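Local coordinates for protein cpftsy (Physcomitrella patens, PDB 4AK9) that probably acts as the chloroplast receptor of the signal recognition particle, a SIMIBI-class GTPase that takes part in delivering proteins to the thylakoid membrane, at residues A[21-26]-A[310-315]; A[74-77]-A[81-84]. All blocks are in the same frame, centred on the assembly; numbering follows the deposited sequence.

Contact 1 (21-26 with 310-315) joins the start of the chain to the last helix of the GTPase part; contact 2 (74-77 with 81-84) lies within the helical bundle. Contact 1 is buried, and its centre lies about 14 Å from that of the chain. Contact 2 is at the surface, where helix 63-78 turns back toward helix 85-101, and its centre lies about 32 Å from that of the chain. The centres of contact 1 and contact 2 are about 25 Å apart and the nearest atoms of the two contacts about 14 Å, so they do not touch. Helix 85-101 relates them: it packs on Phe312 of contact 1 and on Leu82 of contact 2. Neither includes residues of the presumed nucleotide-binding P-loop.

Contact 1: A[21-26]-A[310-315]; sequences SGFSKT and QSFVDA
A buried edge-to-face pair, Phe23 with Phe312, joins the N-terminal helices to the last helix of the chain, 309-316. Phe23 sits at the break between helices 16-22 and 24-30, at the N-cap position of the second, and its side chain projects across to segment 310-315. The edge of the Phe312 ring is driven at a face of the Phe23 ring, with centroids 5.0 Å apart and planes at 83°, a T-shaped stack. The touching edge is the CD1-CE1 side: Phe312 CE1 comes to 3.5 Å from Phe23 CZ, and Phe312 CD1 lies 3.7 Å from the same Phe23 CZ. The CB of Phe312 does not aim at segment 21-26; with CG anti to the backbone N (chi1 173°), the ring nevertheless swings in far enough to meet its partner. Ala315, one turn further along the helix, adds its methyl to the contact, CB lying 4.3 Å from Phe23 CD2 in an oblique approach; Phe23 and Ala315 are also the nearest backbones, with CA atoms 6.4 Å apart. Around the pair, Leu272 and Leu316 touch Phe23, while Phe307, Leu100 of helix 85-101 and Val281 and Val282 of helix 280-288 pack on Phe312. The Ala315 carbonyl is bonded by Arg27 NH1, a polar tie from helix 24-30 to helix 309-316. Replacing Phe23 by alanine would probably leave the Phe312 edge without its aromatic face and open a gap beside the Ala315 methyl. Such apolar packing of the C-terminal helix against helices at the start of the chain is consistent with the N-G domain interface of SRP-type GTPases.

Contact 2: A[74-77]-A[81-84]; sequences RKDI and RLKS
The C-terminal end of helix 63-78 and the loop leading to helix 85-101 meet here, at a helix-to-helix turn in the helical bundle, where Asp76 and Ile77 meet Arg81 and Leu82. The Asp76 carbonyl receives two backbone donors from the returning chain. Arg81 N, from five residues on, reaches Asp76 O at 2.9 Å in a weak bond. Leu82 N reaches Asp76 O at 3.3 Å, with an N-H...O angle of 149°. One residue on, a water bridges the helix end and the loop, donating to Ile77 O at 2.7 Å and to Leu82 O at 2.8 Å.

Apolar contacts lie alongside. With CG anti to its carbonyl carbon (chi1 -59°), Leu82 sets CD1 3.6 Å from Asp76 CB, while its own CB lies 3.9 Å from Ile77 CG1. Leu82 then continues onto Gln87 and Ala91 of helix 85-101, and Ile77 onto Ile88. Arg81 extends its guanidinium edge to the Asp76 carboxylate as a salt bridge, but the modelled approach is too short for its details to be trusted. Two backbone N-H groups and a bridging water thus occupy the carbonyls of Asp76 and Ile77 at the helix end, while the side-chain ion pair remains doubtful as modelled.

Contact 1: A[21-26]-A[310-315]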
loop_
_atom_site.group_PDB
_atom_site.type_symbol
_atom_site.label_atom_id
_atom_site.label_comp_id
_atom_site.label_asym_id
_atom_site.label_seq_id
_atom_site.Cartn_x
_atom_site.Cartn_y
_atom_site.Cartn_z
ATOM N N SER A 21 9.395 -12.009 -15.996
ATOM C CA SER A 21 8.813 -10.839 -16.636
ATOM C C SER A 21 7.652 -10.291 -15.817
ATOM O O SER A 21 7.440 -9.070 -15.765
ATOM C CB SER A 21 8.370 -11.147 -18.065
ATOM O OG SER A 21 7.223 -11.976 -18.057
ATOM N N GLY A 22 6.893 -11.194 -15.192
ATOM C CA GLY A 22 5.760 -10.783 -14.367
ATOM C C GLY A 22 6.135 -9.850 -13.214
ATOM O O GLY A 22 5.402 -8.918 -12.873
ATOM N N PHE A 23 7.286 -10.089 -12.609
ATOM C CA PHE A 23 7.709 -9.248 -11.500
ATOM C C PHE A 23 8.670 -8.117 -11.867
ATOM O O PHE A 23 9.298 -7.546 -10.981
ATOM C CB PHE A 23 8.247 -10.113 -10.363
ATOM C CG PHE A 23 7.168 -10.887 -9.660
ATOM C CD1 PHE A 23 6.335 -10.253 -8.755
ATOM C CD2 PHE A 23 6.930 -12.221 -9.963
ATOM C CE1 PHE A 23 5.311 -10.941 -8.121
ATOM C CE2 PHE A 23 5.899 -12.932 -9.315
ATOM C CZ PHE A 23 5.092 -12.288 -8.395
ATOM N N SER A 24 8.767 -7.775 -13.155
ATOM C CA SER A 24 9.767 -6.772 -13.561
ATOM C C SER A 24 9.533 -5.406 -12.912
ATOM O O SER A 24 10.493 -4.727 -12.522
ATOM C CB SER A 24 9.868 -6.645 -15.088
ATOM O OG SER A 24 8.704 -6.062 -15.635
ATOM N N LYS A 25 8.275 -4.983 -12.781
ATOM C CA LYS A 25 8.050 -3.678 -12.137
ATOM C C LYS A 25 8.418 -3.677 -10.665
ATOM O O LYS A 25 8.973 -2.692 -10.155
ATOM C CB LYS A 25 6.615 -3.193 -12.317
ATOM C CG LYS A 25 6.265 -2.866 -13.750
ATOM C CD LYS A 25 5.316 -1.676 -13.802
ATOM C CE LYS A 25 4.358 -1.774 -14.994
ATOM N NZ LYS A 25 4.937 -1.308 -16.300
ATOM N N THR A 26 8.117 -4.780 -9.975
ATOM C CA THR A 26 8.506 -4.897 -8.580
ATOM C C THR A 26 10.026 -4.922 -8.457
ATOM O O THR A 26 10.605 -4.256 -7.585
ATOM C CB THR A 26 7.913 -6.176 -7.922
ATOM O OG1 THR A 26 6.478 -6.077 -7.918
ATOM C CG2 THR A 26 8.388 -6.300 -6.469
ATOM N N GLN A 310 11.073 -20.117 -3.512
ATOM C CA GLN A 310 12.404 -19.845 -4.061
ATOM C C GLN A 310 12.372 -19.133 -5.428
ATOM O O GLN A 310 13.119 -18.180 -5.654
ATOM C CB GLN A 310 13.256 -21.114 -4.101
ATOM C CG GLN A 310 14.741 -20.820 -4.287
ATOM C CD GLN A 310 15.303 -19.893 -3.222
ATOM O OE1 GLN A 310 15.336 -20.231 -2.032
ATOM N NE2 GLN A 310 15.750 -18.701 -3.647
ATOM N N SER A 311 11.510 -19.585 -6.333
ATOM C CA SER A 311 11.401 -18.946 -7.650
ATOM C C SER A 311 10.973 -17.499 -7.529
ATOM O O SER A 311 11.445 -16.631 -8.270
ATOM C CB SER A 311 10.354 -19.668 -8.495
ATOM O OG SER A 311 10.645 -21.061 -8.512
ATOM N N PHE A 312 10.060 -17.241 -6.601
ATOM C CA PHE A 312 9.582 -15.885 -6.392
ATOM C C PHE A 312 10.718 -14.996 -5.906
ATOM O O PHE A 312 10.914 -13.877 -6.413
ATOM C CB PHE A 312 8.426 -15.906 -5.381
ATOM C CG PHE A 312 7.963 -14.551 -4.948
ATOM C CD1 PHE A 312 7.171 -13.768 -5.778
ATOM C CD2 PHE A 312 8.321 -14.050 -3.691
ATOM C CE1 PHE A 312 6.742 -12.491 -5.351
ATOM C CE2 PHE A 312 7.887 -12.768 -3.260
ATOM C CZ PHE A 312 7.088 -12.008 -4.106
ATOM N N VAL A 313 11.489 -15.488 -4.935
ATOM C CA VAL A 313 12.553 -14.675 -4.378
ATOM C C VAL A 313 13.595 -14.395 -5.471
ATOM O O VAL A 313 14.083 -13.257 -5.620
ATOM C CB VAL A 313 13.213 -15.339 -3.132
ATOM C CG1 VAL A 313 14.443 -14.534 -2.682
ATOM C CG2 VAL A 313 12.188 -15.435 -1.983
ATOM N N ASP A 314 13.904 -15.414 -6.261
ATOM C CA ASP A 314 14.823 -15.226 -7.397
ATOM C C ASP A 314 14.312 -14.256 -8.483
ATOM O O ASP A 314 15.099 -13.608 -9.174
ATOM C CB ASP A 314 15.165 -16.571 -8.023
ATOM C CG ASP A 314 16.000 -17.452 -7.096
ATOM O OD1 ASP A 314 16.688 -16.916 -6.196
ATOM O OD2 ASP A 314 15.958 -18.687 -7.286
ATOM N N ALA A 315 12.995 -14.157 -8.628
ATOM C CA ALA A 315 12.407 -13.201 -9.554
ATOM C C ALA A 315 12.497 -11.757 -9.049
ATOM O O ALA A 315 12.657 -10.828 -9.842
ATOM C CB ALA A 315 10.962 -13.581 -9.870
#

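Contact 2: A[74-77]-A[81-84]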
loop_
_atom_site.group_PDB
_atom_site.type_symbol
_atom_site.label_atom_id
_atom_site.label_comp_id
_atom_site.label_asym_id
_atom_site.label_seq_id
_atom_site.Cartn_x
_atom_site.Cartn_y
_atom_site.Cartn_z
ATOM N N ARG A 74 19.416 -6.735 11.411
ATOM C CA ARG A 74 20.012 -5.876 12.440
ATOM C C ARG A 74 20.680 -6.714 13.542
ATOM O O ARG A 74 21.801 -6.381 13.959
ATOM C CB ARG A 74 18.980 -4.910 13.074
ATOM C CG ARG A 74 18.276 -3.959 12.086
ATOM C CD ARG A 74 17.236 -3.017 12.770
ATOM N NE ARG A 74 16.348 -2.404 11.775
ATOM C CZ ARG A 74 16.562 -1.230 11.168
ATOM N NH1 ARG A 74 17.632 -0.504 11.479
ATOM N NH2 ARG A 74 15.693 -0.776 10.252
ATOM N N LYS A 75 19.995 -7.762 14.026
ATOM C CA LYS A 75 20.549 -8.630 15.091
ATOM C C LYS A 75 21.784 -9.377 14.600
ATOM O O LYS A 75 22.779 -9.489 15.324
ATOM C CB LYS A 75 19.547 -9.678 15.593
ATOM C CG LYS A 75 18.113 -9.212 15.735
ATOM C CD LYS A 75 17.847 -8.483 17.032
ATOM C CE LYS A 75 16.348 -8.251 17.174
ATOM N NZ LYS A 75 15.970 -7.733 18.528
ATOM N N ASP A 76 21.705 -9.920 13.387
ATOM C CA ASP A 76 22.828 -10.664 12.810
ATOM C C ASP A 76 24.052 -9.763 12.607
ATOM O O ASP A 76 25.212 -10.211 12.735
ATOM C CB ASP A 76 22.423 -11.341 11.487
ATOM C CG ASP A 76 21.424 -12.489 11.687
ATOM O OD1 ASP A 76 21.134 -12.850 12.850
ATOM O OD2 ASP A 76 20.932 -13.043 10.679
ATOM N N ILE A 77 23.807 -8.488 12.296
ATOM C CA ILE A 77 24.913 -7.538 12.186
ATOM C C ILE A 77 25.529 -7.253 13.556
ATOM O O ILE A 77 26.761 -7.274 13.715
ATOM C CB ILE A 77 24.479 -6.205 11.530
ATOM C CG1 ILE A 77 24.236 -6.416 10.035
ATOM C CG2 ILE A 77 25.555 -5.130 11.718
ATOM C CD1 ILE A 77 23.578 -5.215 9.325
ATOM N N ARG A 81 27.610 -11.820 12.629
ATOM C CA ARG A 81 27.369 -12.802 11.565
ATOM C C ARG A 81 27.369 -12.179 10.168
ATOM O O ARG A 81 27.725 -12.836 9.186
ATOM C CB ARG A 81 26.072 -13.587 11.817
ATOM C CG ARG A 81 25.983 -14.160 13.224
ATOM C CD ARG A 81 24.875 -15.184 13.362
ATOM N NE ARG A 81 24.344 -15.162 14.719
ATOM C CZ ARG A 81 23.300 -14.425 15.082
ATOM N NH1 ARG A 81 22.687 -13.685 14.174
ATOM N NH2 ARG A 81 22.859 -14.436 16.336
ATOM N N LEU A 82 26.978 -10.909 10.073
ATOM C CA LEU A 82 26.952 -10.229 8.784
ATOM C C LEU A 82 27.903 -9.023 8.775
ATOM O O LEU A 82 27.809 -8.151 9.642
ATOM C CB LEU A 82 25.515 -9.755 8.449
ATOM C CG LEU A 82 24.393 -10.792 8.364
ATOM C CD1 LEU A 82 23.041 -10.052 8.218
ATOM C CD2 LEU A 82 24.624 -11.737 7.187
ATOM N N LYS A 83 28.774 -8.930 7.771
ATOM C CA LYS A 83 29.832 -7.910 7.763
ATOM C C LYS A 83 30.032 -7.259 6.432
ATOM O O LYS A 83 31.053 -6.602 6.194
ATOM C CB LYS A 83 31.182 -8.516 8.147
ATOM C CG LYS A 83 31.243 -9.084 9.513
ATOM C CD LYS A 83 32.585 -9.742 9.696
ATOM C CE LYS A 83 32.621 -10.510 10.987
ATOM N NZ LYS A 83 32.342 -9.606 12.137
ATOM N N SER A 84 29.095 -7.458 5.524
ATOM C CA SER A 84 29.253 -6.842 4.231
ATOM C C SER A 84 27.901 -6.654 3.539
ATOM O O SER A 84 26.912 -7.319 3.888
ATOM C CB SER A 84 30.163 -7.684 3.338
ATOM O OG SER A 84 29.446 -8.762 2.770
HETATM O O HOH W 1 28.852 -7.189 12.042
#